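Local coordinates for putative aminooxidase (Propionibacterium acnes, PDB 2BA9), which isomerises polyunsaturated fatty acids to give conjugated linoleic acid, and carries a bound FAD as a member of the flavin-containing amine oxidoreductase family, at residues 223-228 against 239-244; 277-282 against 328-333; 303-308 against 334-339. All blocks are in the same frame, centred on the assembly; numbering follows the deposited sequence.

Contact 1 (223-228 against 239-244)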
# COMPACT_ATOMS: atom_id res chain seq x y z
N ASN A 223 14.52 0.17 -16.96
CA ASN A 223 14.60 1.29 -17.90
C ASN A 223 13.80 1.08 -19.19
O ASN A 223 14.17 1.58 -20.25
CB ASN A 223 16.07 1.58 -18.21
CG ASN A 223 16.85 1.87 -16.97
OD1 ASN A 223 16.69 2.92 -16.36
ND2 ASN A 223 17.67 0.91 -16.54
N VAL A 224 12.69 0.35 -19.07
CA VAL A 224 11.84 0.05 -20.20
C VAL A 224 10.70 1.06 -20.29
O VAL A 224 9.78 1.05 -19.47
CB VAL A 224 11.31 -1.40 -20.13
CG1 VAL A 224 10.36 -1.70 -21.31
CG2 VAL A 224 12.48 -2.39 -20.12
N ASP A 225 10.79 1.90 -21.32
CA ASP A 225 9.83 2.98 -21.59
C ASP A 225 8.82 2.45 -22.60
O ASP A 225 9.03 2.57 -23.80
CB ASP A 225 10.60 4.19 -22.16
CG ASP A 225 9.73 5.45 -22.30
OD1 ASP A 225 8.50 5.40 -22.06
OD2 ASP A 225 10.30 6.51 -22.65
N ILE A 226 7.76 1.84 -22.09
CA ILE A 226 6.66 1.33 -22.89
C ILE A 226 5.80 2.47 -23.42
O ILE A 226 5.20 3.21 -22.65
CB ILE A 226 5.72 0.40 -22.07
CG1 ILE A 226 6.47 -0.84 -21.57
CG2 ILE A 226 4.50 0.01 -22.90
CD1 ILE A 226 5.69 -1.66 -20.56
N THR A 227 5.75 2.60 -24.75
CA THR A 227 5.00 3.68 -25.38
C THR A 227 3.66 3.24 -25.93
O THR A 227 2.77 4.07 -26.13
CB THR A 227 5.83 4.30 -26.50
OG1 THR A 227 6.09 3.30 -27.50
CG2 THR A 227 7.15 4.84 -25.95
N ARG A 228 3.50 1.93 -26.17
CA ARG A 228 2.29 1.40 -26.79
C ARG A 228 2.09 -0.09 -26.49
O ARG A 228 3.02 -0.87 -26.58
CB ARG A 228 2.36 1.63 -28.31
CG ARG A 228 1.02 1.53 -29.04
CD ARG A 228 1.01 2.34 -30.34
NE ARG A 228 1.66 3.65 -30.17
CZ ARG A 228 2.82 4.03 -30.73
NH1 ARG A 228 3.51 3.22 -31.55
NH2 ARG A 228 3.30 5.25 -30.47
N HIS A 239 5.26 -2.08 -27.38
CA HIS A 239 6.21 -1.20 -28.06
C HIS A 239 6.93 -0.31 -27.05
O HIS A 239 6.30 0.39 -26.28
CB HIS A 239 5.49 -0.32 -29.08
CG HIS A 239 4.58 -1.09 -30.00
ND1 HIS A 239 4.99 -1.55 -31.23
CD2 HIS A 239 3.30 -1.48 -29.85
CE1 HIS A 239 3.99 -2.19 -31.80
NE2 HIS A 239 2.95 -2.16 -30.98
N THR A 240 8.26 -0.35 -27.08
CA THR A 240 9.08 0.49 -26.23
C THR A 240 9.91 1.43 -27.08
O THR A 240 9.72 1.52 -28.29
CB THR A 240 10.00 -0.35 -25.29
OG1 THR A 240 11.07 -0.94 -26.05
CG2 THR A 240 9.19 -1.44 -24.60
N THR A 241 10.83 2.14 -26.43
CA THR A 241 11.74 3.05 -27.10
C THR A 241 12.83 2.31 -27.88
O THR A 241 13.28 2.76 -28.94
CB THR A 241 12.33 4.05 -26.09
OG1 THR A 241 12.65 3.37 -24.87
CG2 THR A 241 11.33 5.17 -25.79
N ASP A 242 13.23 1.15 -27.36
CA ASP A 242 14.31 0.34 -27.93
C ASP A 242 13.81 -0.80 -28.83
O ASP A 242 14.56 -1.31 -29.66
CB ASP A 242 15.17 -0.26 -26.80
CG ASP A 242 15.65 0.77 -25.80
OD1 ASP A 242 15.93 1.92 -26.19
OD2 ASP A 242 15.74 0.42 -24.60
N TRP A 243 12.57 -1.23 -28.65
CA TRP A 243 12.06 -2.39 -29.38
C TRP A 243 10.55 -2.49 -29.28
O TRP A 243 9.93 -1.85 -28.43
CB TRP A 243 12.68 -3.68 -28.85
CG TRP A 243 12.65 -3.83 -27.34
CD1 TRP A 243 13.67 -3.56 -26.47
CD2 TRP A 243 11.55 -4.29 -26.53
NE1 TRP A 243 13.27 -3.81 -25.18
CE2 TRP A 243 11.98 -4.26 -25.19
CE3 TRP A 243 10.25 -4.72 -26.82
CZ2 TRP A 243 11.16 -4.65 -24.13
CZ3 TRP A 243 9.43 -5.10 -25.76
CH2 TRP A 243 9.89 -5.07 -24.44
N ASP A 244 9.97 -3.31 -30.14
CA ASP A 244 8.58 -3.71 -30.00
C ASP A 244 8.49 -5.23 -30.15
O ASP A 244 9.08 -5.80 -31.08
CB ASP A 244 7.68 -2.97 -31.00
CG ASP A 244 8.13 -3.13 -32.43
OD1 ASP A 244 8.38 -2.11 -33.11
OD2 ASP A 244 8.23 -4.29 -32.88
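H239 O takes three donors from T227 and R228 at a classic beta bulge in the antiparallel hairpin of strands 226-230 and 236-240. The T227 amide gives the shortest of these bonds, T227 N to H239 O at 2.7 Å; R228 N bonds the same oxygen at 3.2 Å. T227 OG1 adds a third bond from above the carbonyl plane, its hydroxyl placed by a chi1 of 62° that sets OG1 between the backbone N and carbonyl carbon. In return H239 N bonds R228 O at 2.7 Å, and the imidazole edge lies by that same oxygen, the H239 CD2 atom 3.6 Å from R228 CB. H237 stacks on the H239 ring.

On the face of I226 and T240, the T240 methyl CG2 meets V224 CG1 at 3.5 Å. V224, I226 and W243 also rest on L36 of strand 33-36, and the I226 side chain comes within about 4 Å of FAD. Past the bulge the chain turns: T240 OG1 accepts from D242 N in an ST turn and donates to W243 O at 2.8 Å, an oxygen that T240 N also bonds.

Contact 2 (277-282 against 328-333); sequences IHQQYM and YLLRNH. With FAD (flavin-adenine dinucleotide), chain D.
Y281 and Y328 meet beside the flavin, where packing is close: Y281 OH lies 3.4 Å from Y328 CD1, the rings oblique with planes at 38°. The dimethylbenzene end of FAD touches both, its methyl C7M 3.5 Å from Y281 CE2 and at the edge of the Y328 ring, in its plane. Y281 reaches this place with CG anti to its backbone N (chi1 -167°), and its hydroxyl is hydrogen-bonded to A167 O; Y328 OH is hydrogen-bonded to T326 OG1. On the other face of the sheet M282 and L329 lie side by side, M282 CB to L329 CD1 3.7 Å, against helix 341-355.

These are neighbouring antiparallel strands, 277-288 and 325-330, in the mixed sheet that lines the flavin pocket; M282 and L329 exchange both backbone bonds. R331 N still bonds Q280 O at 2.9 Å; at N332 side-chain bonds take over. N332 OD1 accepts from Q280 N at 2.7 Å, while N332 ND2 donates to Q279 OE1 from above that carbonyl plane. Unlike the buried tyrosine end, this partly exposed end is looser: a water joins Q279 NE2 to N332 O, and Q280 OE1 sits over one face of the R331 guanidinium without a hydrogen bond. Q280 NE2 donates to D338 OD2, and R331 NE to K339 O.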
# COMPACT_ATOMS: atom_id res chain seq x y z
N ILE A 277 -9.43 6.26 -8.03
CA ILE A 277 -8.90 7.42 -7.32
C ILE A 277 -7.69 6.99 -6.50
O ILE A 277 -7.60 5.84 -6.07
CB ILE A 277 -9.98 8.10 -6.43
CG1 ILE A 277 -10.78 7.10 -5.60
CG2 ILE A 277 -10.98 8.86 -7.30
CD1 ILE A 277 -11.82 7.77 -4.66
N HIS A 278 -6.75 7.91 -6.31
CA HIS A 278 -5.53 7.59 -5.57
C HIS A 278 -5.22 8.67 -4.54
O HIS A 278 -5.80 9.78 -4.55
CB HIS A 278 -4.35 7.37 -6.52
CG HIS A 278 -3.79 8.62 -7.12
ND1 HIS A 278 -4.33 9.22 -8.24
CD2 HIS A 278 -2.73 9.38 -6.76
CE1 HIS A 278 -3.64 10.30 -8.54
NE2 HIS A 278 -2.65 10.42 -7.66
N GLN A 279 -4.31 8.32 -3.63
CA GLN A 279 -3.87 9.21 -2.58
C GLN A 279 -2.54 9.83 -2.97
O GLN A 279 -1.66 9.18 -3.53
CB GLN A 279 -3.72 8.46 -1.26
CG GLN A 279 -4.97 7.75 -0.81
CD GLN A 279 -6.06 8.72 -0.42
OE1 GLN A 279 -6.94 9.03 -1.22
NE2 GLN A 279 -6.01 9.19 0.82
N GLN A 280 -2.41 11.11 -2.65
CA GLN A 280 -1.15 11.83 -2.77
C GLN A 280 -0.43 11.86 -1.39
O GLN A 280 -0.64 12.80 -0.60
CB GLN A 280 -1.41 13.24 -3.29
CG GLN A 280 -2.02 13.28 -4.70
CD GLN A 280 -2.26 14.71 -5.17
OE1 GLN A 280 -1.38 15.57 -5.09
NE2 GLN A 280 -3.46 14.96 -5.67
N TYR A 281 0.42 10.86 -1.15
CA TYR A 281 1.08 10.63 0.14
C TYR A 281 2.55 11.05 0.09
O TYR A 281 3.34 10.46 -0.68
CB TYR A 281 0.98 9.14 0.48
CG TYR A 281 1.31 8.69 1.89
CD1 TYR A 281 1.06 9.51 3.00
CD2 TYR A 281 1.80 7.40 2.13
CE1 TYR A 281 1.34 9.06 4.31
CE2 TYR A 281 2.08 6.95 3.41
CZ TYR A 281 1.84 7.79 4.50
OH TYR A 281 2.09 7.33 5.79
N MET A 282 2.91 12.06 0.88
CA MET A 282 4.23 12.69 0.79
C MET A 282 5.11 12.37 1.97
O MET A 282 4.74 12.55 3.13
CB MET A 282 4.10 14.21 0.64
CG MET A 282 5.43 14.91 0.42
SD MET A 282 5.26 16.57 -0.28
CE MET A 282 5.48 17.59 1.17
N TYR A 328 5.35 12.11 7.37
CA TYR A 328 4.26 11.61 6.53
C TYR A 328 3.05 12.54 6.61
O TYR A 328 2.54 12.81 7.70
CB TYR A 328 3.88 10.20 6.99
CG TYR A 328 5.08 9.26 6.99
CD1 TYR A 328 5.34 8.41 5.92
CD2 TYR A 328 5.97 9.26 8.07
CE1 TYR A 328 6.46 7.60 5.91
CE2 TYR A 328 7.08 8.44 8.07
CZ TYR A 328 7.32 7.60 6.99
OH TYR A 328 8.42 6.79 7.00
N LEU A 329 2.60 13.02 5.46
CA LEU A 329 1.37 13.84 5.37
C LEU A 329 0.61 13.47 4.11
O LEU A 329 1.17 12.88 3.16
CB LEU A 329 1.70 15.34 5.34
CG LEU A 329 2.61 15.87 4.20
CD1 LEU A 329 1.88 16.11 2.90
CD2 LEU A 329 3.36 17.14 4.61
N LEU A 330 -0.67 13.83 4.09
CA LEU A 330 -1.52 13.57 2.93
C LEU A 330 -1.95 14.88 2.27
O LEU A 330 -2.28 15.85 2.95
CB LEU A 330 -2.75 12.76 3.33
CG LEU A 330 -2.65 11.25 3.21
CD1 LEU A 330 -3.89 10.66 3.86
CD2 LEU A 330 -2.52 10.83 1.75
N ARG A 331 -1.98 14.86 0.94
CA ARG A 331 -2.25 16.05 0.15
C ARG A 331 -3.66 16.13 -0.43
O ARG A 331 -4.02 17.16 -1.00
CB ARG A 331 -1.22 16.18 -0.99
CG ARG A 331 0.18 16.45 -0.46
CD ARG A 331 1.24 16.58 -1.54
NE ARG A 331 0.76 17.27 -2.73
CZ ARG A 331 1.46 17.44 -3.84
NH1 ARG A 331 2.71 17.02 -3.92
NH2 ARG A 331 0.91 18.08 -4.88
N ASN A 332 -4.46 15.09 -0.28
CA ASN A 332 -5.78 15.05 -0.91
C ASN A 332 -6.86 14.46 -0.01
O ASN A 332 -6.59 13.68 0.90
CB ASN A 332 -5.70 14.24 -2.20
CG ASN A 332 -5.52 12.76 -1.93
OD1 ASN A 332 -4.47 12.33 -1.44
ND2 ASN A 332 -6.57 11.98 -2.17
N HIS A 333 -8.11 14.84 -0.31
CA HIS A 333 -9.30 14.29 0.33
C HIS A 333 -10.48 14.69 -0.59
O HIS A 333 -10.45 15.77 -1.21
CB HIS A 333 -9.44 14.89 1.73
CG HIS A 333 -10.60 14.38 2.53
ND1 HIS A 333 -11.89 14.83 2.35
CD2 HIS A 333 -10.66 13.49 3.55
CE1 HIS A 333 -12.69 14.23 3.21
NE2 HIS A 333 -11.97 13.40 3.95
PA FAD D . 4.35 -0.41 -6.48
O1A FAD D . 5.06 -0.73 -5.20
O2A FAD D . 3.92 1.02 -6.69
O5B FAD D . 5.33 -0.77 -7.70
C5B FAD D . 4.83 -0.60 -9.01
C4B FAD D . 5.95 -0.75 -10.01
O4B FAD D . 5.42 -0.61 -11.32
C3B FAD D . 7.05 0.30 -9.82
O3B FAD D . 8.30 -0.33 -9.71
C2B FAD D . 6.92 1.18 -11.04
O2B FAD D . 8.14 1.83 -11.39
C1B FAD D . 6.30 0.21 -12.06
N9A FAD D . 5.61 0.95 -13.13
C8A FAD D . 4.64 1.92 -12.99
N7A FAD D . 4.29 2.37 -14.22
C5A FAD D . 5.03 1.70 -15.15
C6A FAD D . 5.10 1.76 -16.56
N6A FAD D . 4.07 2.33 -17.26
N1A FAD D . 5.97 0.89 -17.22
C2A FAD D . 6.79 0.03 -16.52
N3A FAD D . 6.71 -0.02 -15.13
C4A FAD D . 5.87 0.81 -14.46
N1 FAD D . 2.98 -1.65 2.75
C2 FAD D . 2.88 -2.53 3.81
O2 FAD D . 2.60 -3.71 3.60
N3 FAD D . 3.07 -2.07 5.10
C4 FAD D . 3.39 -0.75 5.33
O4 FAD D . 3.58 -0.38 6.50
C4X FAD D . 3.51 0.14 4.26
N5 FAD D . 3.81 1.48 4.45
C5X FAD D . 4.09 2.32 3.40
C6 FAD D . 4.52 3.63 3.63
C7 FAD D . 4.83 4.45 2.55
C7M FAD D . 5.32 5.85 2.84
C8 FAD D . 4.70 3.98 1.25
C8M FAD D . 5.01 4.83 0.06
C9 FAD D . 4.25 2.68 1.03
C9A FAD D . 3.93 1.84 2.09
N10 FAD D . 3.46 0.53 1.90
C10 FAD D . 3.32 -0.33 2.96
C1' FAD D . 2.79 0.14 0.62
C2' FAD D . 3.67 -0.76 -0.23
O2' FAD D . 4.99 -0.25 -0.37
C3' FAD D . 3.00 -0.90 -1.59
O3' FAD D . 1.63 -1.28 -1.40
C4' FAD D . 3.73 -1.91 -2.46
O4' FAD D . 5.00 -1.41 -2.88
C5' FAD D . 2.85 -2.26 -3.65
O5' FAD D . 3.59 -2.93 -4.62
P FAD D . 3.10 -2.93 -6.17
O1P FAD D . 4.09 -3.67 -7.04
O2P FAD D . 1.73 -3.52 -6.21
O3P FAD D . 3.08 -1.39 -6.63
O HOH W 1 -7.69 11.37 2.13

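Contact 3 (303-308 against 334-339); sequences RPERLG and PDYADK
The backbones of 303-308 and 334-339 run as two loops that share no hydrogen bond, their nearest CA atoms, G308 and K339, 6.3 Å apart. A short 3-10 turn at P304-E305 brings the P304 carbonyl over one face of the Y336 ring, P304 O to Y336 CE2 3.6 Å, and the proline CB touches the same CE2 at 3.8 Å. That oxygen is already bonded to L307 N within the turn. The Y336 side chain crosses E305 obliquely, Y336 OH lying 3.7 Å from E305 CA.

L307 fills the middle of the contact. Its CD2 packs against Y336 CB at 4.2 Å and against K339 CG at 4.1 Å; L307 CG, anti to its own backbone N (chi1 -167°), turns the CD2 branch toward both. The K339 chain, bent at chi2 (-55°), carries its CE to 3.4 Å from L307 O. P304 also touches H172, D174 and H333. The contact thus joins the loop before strand 310-315 to the loop before helix 341-355; with no hydrogen bond across it, cohesion probably rests mainly on van der Waals contact, with perhaps a weak electrostatic share where K339 CE meets L307 O.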
# COMPACT_ATOMS: atom_id res chain seq x y z
N ARG A 303 -7.44 14.19 11.09
CA ARG A 303 -8.71 14.79 10.72
C ARG A 303 -8.61 15.43 9.33
O ARG A 303 -7.61 16.08 9.02
CB ARG A 303 -9.03 15.94 11.67
CG ARG A 303 -9.33 15.55 13.08
CD ARG A 303 -9.95 16.72 13.85
NE ARG A 303 -8.95 17.58 14.50
CZ ARG A 303 -8.76 18.88 14.27
NH1 ARG A 303 -9.50 19.54 13.40
NH2 ARG A 303 -7.82 19.52 14.96
N PRO A 304 -9.67 15.30 8.51
CA PRO A 304 -9.71 15.95 7.18
C PRO A 304 -9.49 17.46 7.25
O PRO A 304 -8.90 18.04 6.34
CB PRO A 304 -11.14 15.64 6.71
CG PRO A 304 -11.49 14.38 7.41
CD PRO A 304 -10.90 14.55 8.77
N GLU A 305 -9.94 18.06 8.34
CA GLU A 305 -9.74 19.47 8.63
C GLU A 305 -8.27 19.82 8.78
O GLU A 305 -7.89 20.99 8.70
CB GLU A 305 -10.47 19.81 9.94
CG GLU A 305 -12.00 19.77 9.85
CD GLU A 305 -12.64 18.39 10.07
OE1 GLU A 305 -11.96 17.40 10.42
OE2 GLU A 305 -13.87 18.32 9.89
N ARG A 306 -7.43 18.80 9.01
CA ARG A 306 -5.99 18.99 9.17
C ARG A 306 -5.15 18.42 8.01
O ARG A 306 -3.93 18.27 8.14
CB ARG A 306 -5.56 18.38 10.51
CG ARG A 306 -6.12 19.09 11.73
CD ARG A 306 -5.57 20.51 11.91
NE ARG A 306 -4.18 20.51 12.37
CZ ARG A 306 -3.48 21.60 12.67
NH1 ARG A 306 -4.04 22.80 12.58
NH2 ARG A 306 -2.22 21.50 13.06
N LEU A 307 -5.80 18.14 6.88
CA LEU A 307 -5.10 17.67 5.68
C LEU A 307 -3.86 18.51 5.34
O LEU A 307 -3.92 19.72 5.34
CB LEU A 307 -6.05 17.71 4.48
CG LEU A 307 -5.60 16.98 3.22
CD1 LEU A 307 -5.55 15.49 3.48
CD2 LEU A 307 -6.56 17.29 2.05
N GLY A 308 -2.74 17.84 5.07
CA GLY A 308 -1.49 18.52 4.73
C GLY A 308 -0.55 18.55 5.91
O GLY A 308 0.65 18.77 5.75
N PRO A 334 -11.50 13.83 -0.71
CA PRO A 334 -12.64 14.18 -1.59
C PRO A 334 -13.34 15.52 -1.30
O PRO A 334 -13.87 16.13 -2.21
CB PRO A 334 -13.63 13.02 -1.37
CG PRO A 334 -12.78 11.89 -0.90
CD PRO A 334 -11.68 12.50 -0.09
N ASP A 335 -13.35 15.95 -0.05
CA ASP A 335 -14.06 17.16 0.37
C ASP A 335 -13.25 18.46 0.23
O ASP A 335 -13.80 19.57 0.45
CB ASP A 335 -14.57 16.97 1.80
CG ASP A 335 -15.69 15.95 1.89
OD1 ASP A 335 -16.12 15.45 0.83
OD2 ASP A 335 -16.15 15.64 3.02
N TYR A 336 -11.98 18.33 -0.17
CA TYR A 336 -11.05 19.46 -0.27
C TYR A 336 -10.26 19.49 -1.58
O TYR A 336 -10.04 18.47 -2.24
CB TYR A 336 -10.04 19.41 0.87
CG TYR A 336 -10.66 19.51 2.25
CD1 TYR A 336 -10.76 20.74 2.90
CD2 TYR A 336 -11.14 18.38 2.90
CE1 TYR A 336 -11.32 20.85 4.16
CE2 TYR A 336 -11.71 18.48 4.18
CZ TYR A 336 -11.80 19.71 4.80
OH TYR A 336 -12.36 19.81 6.06
N ALA A 337 -9.81 20.69 -1.94
CA ALA A 337 -8.87 20.86 -3.06
C ALA A 337 -7.52 20.33 -2.62
O ALA A 337 -7.20 20.36 -1.42
CB ALA A 337 -8.79 22.29 -3.44
N ASP A 338 -6.72 19.83 -3.57
CA ASP A 338 -5.42 19.26 -3.23
C ASP A 338 -4.57 20.32 -2.55
O ASP A 338 -4.63 21.50 -2.90
CB ASP A 338 -4.65 18.79 -4.48
CG ASP A 338 -5.30 17.61 -5.17
OD1 ASP A 338 -6.21 16.99 -4.58
OD2 ASP A 338 -4.88 17.31 -6.32
N LYS A 339 -3.77 19.89 -1.58
CA LYS A 339 -2.78 20.77 -0.96
C LYS A 339 -1.54 20.79 -1.85
O LYS A 339 -1.22 19.77 -2.45
CB LYS A 339 -2.45 20.27 0.45
CG LYS A 339 -3.64 20.16 1.40
CD LYS A 339 -4.41 21.48 1.53
CE LYS A 339 -5.27 21.51 2.77
NZ LYS A 339 -6.19 22.70 2.81

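In the fold
Along the chain contact 1 closes before contacts 2 and 3 open, and the segments of the latter two alternate. Contact 1 lies in the small antiparallel sheet beside the adenine end of FAD, its centre about 30 Å from that of contact 2 and about 38 Å from that of contact 3. Contact 2 belongs to the seven-stranded mixed sheet at the isoalloxazine end, so the cofactor spans the distance between them. Contacts 2 and 3 are neighbours, centres about 9 Å apart, tied by probable hydrogen bonds from K339 N to R331 O and from Q280 NE2 to D338 OD2, each 2.8 Å; L307 CD1 packs against L330 O and N332 O. The loops therefore cover the end of these flavin-lining strands.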